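Local coordinates for serine-rich Repeat Adhesion Glycoprotein (Srr1) (Streptococcus agalactiae, PDB 4MBO) that binds fibrinogen as a serine-rich repeat adhesion glycoprotein and so probably helps the bacterium attach to host surfaces, at residues Val230-Thr235 against Tyr284-Lys289; Val173-Met178 against Glu187-Gln192; Gln259-Asn264 against Asp272-Ser277. One frame throughout, in Å; residues are numbered along the deposited sequence.

In the fold
From the N terminus, interaction 2 comes first: strand 169-181 turns back on strand 186-202, and the pairing of 173-178 with 187-192 closes this beta hairpin. After it, in series, interaction 1 joins 230-235 to 284-289 and closes a longer excursion of 48 residues. Within that excursion lies interaction 3, where 259-264 meets the loop that follows strand 269-272. Interactions 1 and 2 share one antiparallel sheet, with Val286 N 2.8 Å from Thr191 O. Interaction 3 touches interaction 1 chiefly through Tyr284, and also where Val230 and Ile232 meet Tyr262 and Tyr260, joining the edge-strand 262-264 side of the five-stranded sheet to that sheet. Interactions 2 and 3 do not touch.

Interaction 1 of 3, residues Val230-Thr235 against Tyr284-Lys289; sequences VKILKT and YVVLVK
Lys234 passes beside the CD1/CE1 side of the Tyr284 ring, its CG 3.7 Å from the tyrosine CE1. Setting CG opposite the backbone N (chi1 180°) runs the methylenes along that side, a contact of CH groups with the aromatic ring; in the conformer given, one of two, the end leads away. The same ring has Leu233 O at its edge, near its plane, and Ile232 CG2 near CD1. Along this face of the sheet, Val230 and Val286 follow, CG1 to CG1 at 4.1 Å.

The other face carries Lys231, Leu233, Val285 and Leu287. Leu287 CD1 is the meeting point: Leu233 CD1 comes to 3.9 Å at a slant, while Lys231 runs side by side with Leu287 and brings its CE to 4.1 Å from that CD1.

Beneath the side chains the strands are antiparallel, their axes at 162°. Lys231 with Leu287 and Leu233 with Val285 are hydrogen-bonded pairs; Leu233 N to Val285 O is 2.8 Å and nearly straight at 170°. Ile232 and Lys234 pair outward with Val256 and Glu254, and Val286 and Tyr284 with Thr191 and Ile193, placing strand 283-290 between 229-235 and 186-202 in an antiparallel sheet of the adhesin's C-terminal family region.

These backbones thus find partners within the sheet, leaving a largely apolar side-chain contact to which both lysines contribute carbon: CE of Lys231, and CB, CG and CD of Lys234.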
# COMPACT_ATOMS: atom_id res chain seq x y z
N VAL A 230 -2.36 -18.66 4.45
CA VAL A 230 -3.36 -18.00 5.28
C VAL A 230 -2.91 -17.91 6.72
O VAL A 230 -2.48 -18.90 7.30
CB VAL A 230 -4.70 -18.80 5.27
CG1 VAL A 230 -5.76 -18.12 6.12
CG2 VAL A 230 -5.21 -18.97 3.85
N LYS A 231 -3.02 -16.71 7.28
CA LYS A 231 -2.68 -16.44 8.68
C LYS A 231 -3.84 -15.65 9.25
O LYS A 231 -4.38 -14.76 8.60
CB LYS A 231 -1.37 -15.63 8.81
CG LYS A 231 -0.96 -15.32 10.25
CD LYS A 231 0.49 -14.79 10.40
CE LYS A 231 0.70 -13.45 9.71
NZ LYS A 231 2.07 -12.89 9.96
N ILE A 232 -4.26 -16.01 10.47
CA ILE A 232 -5.36 -15.35 11.16
C ILE A 232 -4.87 -14.80 12.50
O ILE A 232 -4.29 -15.54 13.32
CB ILE A 232 -6.56 -16.30 11.39
CG1 ILE A 232 -6.90 -17.02 10.09
CG2 ILE A 232 -7.74 -15.56 12.00
CD1 ILE A 232 -8.02 -18.02 10.20
N LEU A 233 -5.07 -13.51 12.70
CA LEU A 233 -4.68 -12.81 13.91
C LEU A 233 -5.88 -12.23 14.62
O LEU A 233 -6.88 -11.91 14.00
CB LEU A 233 -3.70 -11.66 13.58
CG LEU A 233 -2.50 -12.03 12.73
CD1 LEU A 233 -1.71 -10.79 12.38
CD2 LEU A 233 -1.62 -13.04 13.42
N LYS A 234 -5.79 -12.15 15.95
CA LYS A 234 -6.85 -11.57 16.78
C LYS A 234 -6.30 -10.33 17.51
O LYS A 234 -5.18 -10.36 18.06
CB LYS A 234 -7.38 -12.58 17.81
CG LYS A 234 -8.49 -12.05 18.72
CD LYS A 234 -8.96 -13.13 19.68
CE LYS A 234 -9.83 -12.58 20.79
NZ LYS A 234 -9.07 -11.68 21.69
N THR A 235 -7.09 -9.26 17.52
CA THR A 235 -6.71 -8.00 18.17
C THR A 235 -7.96 -7.15 18.48
O THR A 235 -9.05 -7.40 17.96
CB THR A 235 -5.75 -7.17 17.26
OG1 THR A 235 -5.10 -6.14 18.03
CG2 THR A 235 -6.50 -6.59 16.10
N TYR A 284 -10.64 -9.72 14.02
CA TYR A 284 -9.71 -10.65 13.43
C TYR A 284 -9.16 -10.07 12.13
O TYR A 284 -9.80 -9.25 11.48
CB TYR A 284 -10.34 -12.01 13.11
CG TYR A 284 -10.85 -12.75 14.32
CD1 TYR A 284 -9.98 -13.42 15.16
CD2 TYR A 284 -12.19 -12.75 14.62
CE1 TYR A 284 -10.42 -14.07 16.29
CE2 TYR A 284 -12.66 -13.44 15.72
CZ TYR A 284 -11.78 -14.09 16.55
OH TYR A 284 -12.26 -14.75 17.67
N VAL A 285 -7.93 -10.44 11.81
CA VAL A 285 -7.31 -10.07 10.56
C VAL A 285 -6.90 -11.38 9.88
O VAL A 285 -6.19 -12.20 10.45
CB VAL A 285 -6.10 -9.17 10.78
CG1 VAL A 285 -5.50 -8.81 9.45
CG2 VAL A 285 -6.49 -7.93 11.58
N VAL A 286 -7.36 -11.57 8.64
CA VAL A 286 -7.01 -12.74 7.85
C VAL A 286 -6.09 -12.28 6.73
O VAL A 286 -6.47 -11.43 5.90
CB VAL A 286 -8.24 -13.42 7.24
CG1 VAL A 286 -7.76 -14.60 6.39
CG2 VAL A 286 -9.22 -13.84 8.32
N LEU A 287 -4.86 -12.78 6.71
CA LEU A 287 -3.91 -12.42 5.67
C LEU A 287 -3.82 -13.57 4.69
O LEU A 287 -3.58 -14.71 5.09
CB LEU A 287 -2.54 -12.13 6.23
CG LEU A 287 -2.46 -11.00 7.26
CD1 LEU A 287 -2.71 -11.47 8.67
CD2 LEU A 287 -1.06 -10.40 7.16
N VAL A 288 -4.06 -13.29 3.43
CA VAL A 288 -3.98 -14.28 2.35
C VAL A 288 -2.90 -13.85 1.35
O VAL A 288 -3.01 -12.76 0.75
CB VAL A 288 -5.33 -14.43 1.64
CG1 VAL A 288 -5.22 -15.32 0.40
CG2 VAL A 288 -6.38 -14.95 2.60
N LYS A 289 -1.86 -14.66 1.22
CA LYS A 289 -0.83 -14.39 0.21
C LYS A 289 -0.99 -15.42 -0.89
O LYS A 289 -1.08 -16.63 -0.62
CB LYS A 289 0.58 -14.46 0.78
CG LYS A 289 1.63 -14.07 -0.24
CD LYS A 289 3.05 -14.10 0.30
CE LYS A 289 3.32 -12.97 1.28
NZ LYS A 289 4.75 -12.97 1.71

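Interaction 2 of 3, residues Val173-Met178 against Glu187-Gln192; sequences VRSRIM and ETYITQ
Residues 173-178 and 187-192 form the body of the beta hairpin 169-181/186-202 and run antiparallel, axes at 166° and 4.6 Å apart at closest, with Arg174-Gln192 and Arg176-Ile190 as the hydrogen-bonded pairs and Ser175-Thr191 and Ile177-Tyr189 as the non-hydrogen-bonded ones.

Arg174 and Gln192 lie side by side on one face, pointing the same way. The guanidinium offers its NE/NH2 side to the single oxygen Gln192 OE1, which lies in the guanidinium plane. NH2 reaches OE1 at 2.9 Å on a lone pair in the amide plane; NE, at 3.1 Å, arrives tilted from that plane, as the two flat groups are turned 44° against each other. A bend at chi3 (55°) of the otherwise extended arginine chain brings this side of the group to the glutamine. Asp242 also takes NH2 in a salt bridge, Asn159 O accepts from NH1, and Gln192 NE2 goes to Thr241 O. The side chain of Arg174 lies about 6 Å from a bound calcium ion.

Farther along this face, Met178 SD comes at a slant to Ile190 CD1, 3.5 Å away. On the opposite face Tyr189 stretches back along the partner strand until its OH is 2.7 Å from Ser175 OG, a hydrogen bond in which either hydroxyl may donate; Ser299 OG is a second partner of the tyrosine hydroxyl. On its way the ring receives Ile177 CG1 at its edge, 3.8 Å from Tyr189 CD1, the two side chains crossing at about a right angle.

Two donors on one amide oxygen, with the amide nitrogen bonded as well, fix which way round Gln192 sits. Its dipole and the Asp242 carboxylate would together help to stabilise the buried arginine's charge.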
# COMPACT_ATOMS: atom_id res chain seq x y z
N VAL A 173 -17.12 -5.57 7.88
CA VAL A 173 -15.93 -6.15 7.26
C VAL A 173 -15.29 -5.18 6.29
O VAL A 173 -15.95 -4.27 5.73
CB VAL A 173 -16.34 -7.48 6.52
CG1 VAL A 173 -17.15 -7.15 5.26
CG2 VAL A 173 -15.15 -8.37 6.17
N ARG A 174 -14.00 -5.38 6.05
CA ARG A 174 -13.25 -4.60 5.05
C ARG A 174 -12.08 -5.42 4.56
O ARG A 174 -11.55 -6.23 5.30
CB ARG A 174 -12.79 -3.25 5.62
CG ARG A 174 -12.08 -2.37 4.61
CD ARG A 174 -11.83 -0.96 5.15
NE ARG A 174 -11.10 -1.00 6.42
CZ ARG A 174 -10.78 0.08 7.14
NH1 ARG A 174 -11.10 1.29 6.69
NH2 ARG A 174 -10.15 -0.06 8.30
N SER A 175 -11.68 -5.25 3.30
CA SER A 175 -10.52 -5.96 2.79
C SER A 175 -9.72 -5.06 1.88
O SER A 175 -10.22 -4.05 1.47
CB SER A 175 -10.93 -7.22 2.08
OG SER A 175 -11.69 -6.89 0.91
N ARG A 176 -8.48 -5.44 1.61
CA ARG A 176 -7.59 -4.62 0.78
C ARG A 176 -6.43 -5.43 0.24
O ARG A 176 -5.85 -6.23 0.94
CB ARG A 176 -7.07 -3.47 1.66
CG ARG A 176 -6.34 -2.37 0.95
CD ARG A 176 -6.04 -1.23 1.92
NE ARG A 176 -5.62 -0.10 1.12
CZ ARG A 176 -4.38 0.28 0.91
NH1 ARG A 176 -4.17 1.26 0.06
NH2 ARG A 176 -3.35 -0.32 1.51
N ILE A 177 -6.06 -5.20 -1.03
CA ILE A 177 -4.84 -5.72 -1.55
C ILE A 177 -3.84 -4.65 -1.14
O ILE A 177 -3.91 -3.49 -1.60
CB ILE A 177 -4.88 -5.87 -3.08
CG1 ILE A 177 -5.92 -6.93 -3.43
CG2 ILE A 177 -3.51 -6.20 -3.58
CD1 ILE A 177 -6.16 -7.16 -4.91
N MET A 178 -2.98 -4.99 -0.18
CA MET A 178 -2.10 -3.97 0.36
C MET A 178 -0.63 -4.15 0.08
O MET A 178 0.20 -3.37 0.54
CB MET A 178 -2.37 -3.80 1.86
CG MET A 178 -2.45 -5.08 2.66
SD MET A 178 -0.96 -6.06 2.57
CE MET A 178 0.22 -4.95 3.44
N GLU A 187 0.80 -11.33 -4.23
CA GLU A 187 -0.02 -10.27 -3.70
C GLU A 187 -0.52 -10.68 -2.34
O GLU A 187 -0.73 -11.89 -2.07
CB GLU A 187 -1.20 -9.89 -4.61
CG GLU A 187 -2.30 -10.89 -4.71
CD GLU A 187 -3.36 -10.56 -5.77
OE1 GLU A 187 -4.57 -10.51 -5.42
OE2 GLU A 187 -3.00 -10.40 -6.94
N THR A 188 -0.68 -9.69 -1.48
CA THR A 188 -1.20 -9.93 -0.15
C THR A 188 -2.53 -9.20 -0.02
O THR A 188 -2.62 -7.98 -0.16
CB THR A 188 -0.23 -9.44 0.95
OG1 THR A 188 1.05 -10.07 0.79
CG2 THR A 188 -0.78 -9.74 2.32
N TYR A 189 -3.55 -9.99 0.29
CA TYR A 189 -4.92 -9.56 0.42
C TYR A 189 -5.30 -9.75 1.87
O TYR A 189 -5.36 -10.89 2.37
CB TYR A 189 -5.81 -10.42 -0.52
CG TYR A 189 -7.30 -10.14 -0.39
CD1 TYR A 189 -7.85 -8.95 -0.83
CD2 TYR A 189 -8.16 -11.09 0.15
CE1 TYR A 189 -9.21 -8.70 -0.75
CE2 TYR A 189 -9.51 -10.84 0.24
CZ TYR A 189 -10.04 -9.65 -0.21
OH TYR A 189 -11.40 -9.38 -0.11
N ILE A 190 -5.62 -8.66 2.53
CA ILE A 190 -5.93 -8.69 3.94
C ILE A 190 -7.39 -8.34 4.21
O ILE A 190 -7.94 -7.41 3.60
CB ILE A 190 -5.01 -7.76 4.73
CG1 ILE A 190 -3.57 -8.21 4.53
CG2 ILE A 190 -5.37 -7.79 6.22
CD1 ILE A 190 -2.56 -7.47 5.39
N THR A 191 -8.01 -9.12 5.10
CA THR A 191 -9.36 -8.94 5.50
C THR A 191 -9.45 -8.59 6.97
O THR A 191 -8.86 -9.30 7.81
CB THR A 191 -10.19 -10.23 5.24
OG1 THR A 191 -10.16 -10.53 3.83
CG2 THR A 191 -11.63 -10.01 5.63
N GLN A 192 -10.17 -7.52 7.29
CA GLN A 192 -10.44 -7.15 8.68
C GLN A 192 -11.87 -7.57 9.00
O GLN A 192 -12.82 -7.18 8.31
CB GLN A 192 -10.30 -5.68 8.93
CG GLN A 192 -8.88 -5.18 8.72
CD GLN A 192 -8.81 -3.66 8.79
OE1 GLN A 192 -9.79 -2.96 8.47
NE2 GLN A 192 -7.65 -3.14 9.17

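Interaction 3 of 3, residues Gln259-Asn264 against Asp272-Ser277; sequences QYSYTN and DWKTNS
The ring of Tyr260 is covered on both faces: Gln259 CG lies 3.6 Å above one, offset toward the rim, and Trp273 CE3 stands 3.8 Å over the opposite one. The indole presents its edge, so the pair is a T-shaped (edge-to-face) stack, with planes at 63° and the centroid of the six-membered indole ring 5.1 Å from that of the tyrosine. CE3 and CZ3 do the touching. At the edge of the phenol, near its plane, is the carbonyl oxygen of Asp272, 3.6 Å from Tyr260 CD1.

Trp273 sends its CB away from 259-264, yet its ring swings back to the tyrosine. Trp273 NE1 is held by Thr211 OG1, and the indole also stacks on Tyr284, whose ring in turn meets Tyr260 edge-to-face; the three rings form one aromatic cluster.

The polar joining of the segments is done by water. One water links Tyr260 OH to Trp273 O, to which it donates at 2.8 Å. Another gives its two hydrogens to Ser261 O and Asp272 O and accepts from Lys274 NZ at 2.7 Å. A further water joins Gln259 O and Ser261 OG within 259-264; its link to the lysine is doubtful.

Within 272-277, Asp272 OD1 accepts from Lys274 N at 2.8 Å, the N-H coming from above the carboxylate plane, while the same oxygen takes Asn208 ND2. The aspartate-to-backbone bond two residues on defines an Asx turn, placed where strand 269-272 passes into the loop leading to strand 277-278; the turn's middle residue, Trp273, supplies the indole of the aromatic cluster.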
# COMPACT_ATOMS: atom_id res chain seq x y z
N GLN A 259 -6.61 -22.20 15.58
CA GLN A 259 -7.92 -22.33 16.15
C GLN A 259 -9.05 -22.36 15.13
O GLN A 259 -10.08 -23.04 15.35
CB GLN A 259 -8.13 -21.16 17.11
CG GLN A 259 -9.47 -21.15 17.82
CD GLN A 259 -9.61 -19.95 18.73
OE1 GLN A 259 -8.73 -19.10 18.82
NE2 GLN A 259 -10.74 -19.88 19.42
N TYR A 260 -8.85 -21.67 14.02
CA TYR A 260 -9.91 -21.50 13.02
C TYR A 260 -9.53 -22.10 11.70
O TYR A 260 -9.07 -21.41 10.80
CB TYR A 260 -10.24 -20.02 12.85
CG TYR A 260 -10.73 -19.40 14.12
CD1 TYR A 260 -12.03 -19.60 14.53
CD2 TYR A 260 -9.90 -18.61 14.91
CE1 TYR A 260 -12.49 -19.07 15.72
CE2 TYR A 260 -10.35 -18.07 16.07
CZ TYR A 260 -11.64 -18.28 16.46
OH TYR A 260 -12.07 -17.76 17.65
N SER A 261 -9.75 -23.39 11.60
CA SER A 261 -9.49 -24.09 10.37
C SER A 261 -10.40 -23.55 9.25
O SER A 261 -11.45 -22.94 9.50
CB SER A 261 -9.70 -25.59 10.55
OG SER A 261 -11.04 -25.93 10.90
N TYR A 262 -9.99 -23.79 8.02
CA TYR A 262 -10.75 -23.30 6.91
C TYR A 262 -10.80 -24.33 5.81
O TYR A 262 -9.96 -25.25 5.75
CB TYR A 262 -10.15 -21.99 6.40
CG TYR A 262 -8.74 -22.11 5.82
CD1 TYR A 262 -8.53 -22.46 4.49
CD2 TYR A 262 -7.60 -21.89 6.61
CE1 TYR A 262 -7.24 -22.61 3.96
CE2 TYR A 262 -6.31 -22.02 6.09
CZ TYR A 262 -6.13 -22.39 4.77
OH TYR A 262 -4.89 -22.52 4.18
N THR A 263 -11.80 -24.20 4.95
CA THR A 263 -11.89 -25.03 3.75
C THR A 263 -11.46 -24.16 2.57
O THR A 263 -11.54 -22.92 2.61
CB THR A 263 -13.30 -25.59 3.50
OG1 THR A 263 -14.23 -24.53 3.39
CG2 THR A 263 -13.72 -26.48 4.62
N ASN A 264 -10.95 -24.82 1.54
CA ASN A 264 -10.45 -24.08 0.36
C ASN A 264 -10.61 -24.99 -0.83
O ASN A 264 -9.91 -26.02 -0.95
CB ASN A 264 -8.99 -23.71 0.58
CG ASN A 264 -8.37 -22.96 -0.57
OD1 ASN A 264 -9.00 -22.75 -1.60
ND2 ASN A 264 -7.10 -22.56 -0.40
N ASP A 272 -15.08 -20.75 9.47
CA ASP A 272 -16.17 -20.81 10.47
C ASP A 272 -15.63 -20.17 11.76
O ASP A 272 -14.63 -20.64 12.31
CB ASP A 272 -16.48 -22.28 10.73
CG ASP A 272 -17.62 -22.51 11.70
OD1 ASP A 272 -18.16 -21.58 12.35
OD2 ASP A 272 -17.96 -23.74 11.85
N TRP A 273 -16.25 -19.08 12.20
CA TRP A 273 -15.82 -18.42 13.44
C TRP A 273 -16.28 -19.15 14.71
O TRP A 273 -15.94 -18.74 15.81
CB TRP A 273 -16.19 -16.95 13.45
CG TRP A 273 -15.51 -16.19 12.36
CD1 TRP A 273 -16.12 -15.58 11.30
CD2 TRP A 273 -14.10 -15.92 12.23
NE1 TRP A 273 -15.18 -14.95 10.52
CE2 TRP A 273 -13.93 -15.20 11.04
CE3 TRP A 273 -12.97 -16.28 12.97
CZ2 TRP A 273 -12.67 -14.78 10.59
CZ3 TRP A 273 -11.70 -15.87 12.50
CH2 TRP A 273 -11.58 -15.13 11.34
N LYS A 274 -17.06 -20.20 14.52
CA LYS A 274 -17.44 -21.11 15.62
C LYS A 274 -18.30 -20.47 16.69
O LYS A 274 -18.34 -20.95 17.86
CB LYS A 274 -16.22 -21.73 16.28
CG LYS A 274 -15.23 -22.37 15.35
CD LYS A 274 -14.13 -23.03 16.15
CE LYS A 274 -12.93 -23.40 15.32
NZ LYS A 274 -13.22 -24.30 14.16
N THR A 275 -19.02 -19.43 16.30
CA THR A 275 -19.93 -18.70 17.19
C THR A 275 -20.87 -17.87 16.39
O THR A 275 -20.59 -17.58 15.22
CB THR A 275 -19.15 -17.77 18.17
OG1 THR A 275 -20.09 -17.12 19.06
CG2 THR A 275 -18.34 -16.73 17.40
N ASN A 276 -22.02 -17.53 16.98
CA ASN A 276 -22.92 -16.60 16.34
C ASN A 276 -22.74 -15.15 16.88
O ASN A 276 -23.46 -14.25 16.46
CB ASN A 276 -24.38 -17.04 16.54
CG ASN A 276 -24.82 -16.90 17.97
OD1 ASN A 276 -24.09 -17.26 18.88
ND2 ASN A 276 -25.99 -16.31 18.17
N SER A 277 -21.76 -14.96 17.75
CA SER A 277 -21.51 -13.66 18.36
C SER A 277 -20.03 -13.40 18.54
O SER A 277 -19.29 -14.25 19.03
CB SER A 277 -22.20 -13.61 19.73
OG SER A 277 -22.05 -12.34 20.35
O HOH W 1 -11.06 -25.45 13.89
O HOH W 2 -14.65 -16.93 17.46
O HOH W 3 -14.34 -23.34 7.95
O HOH W 4 -13.01 -22.84 11.86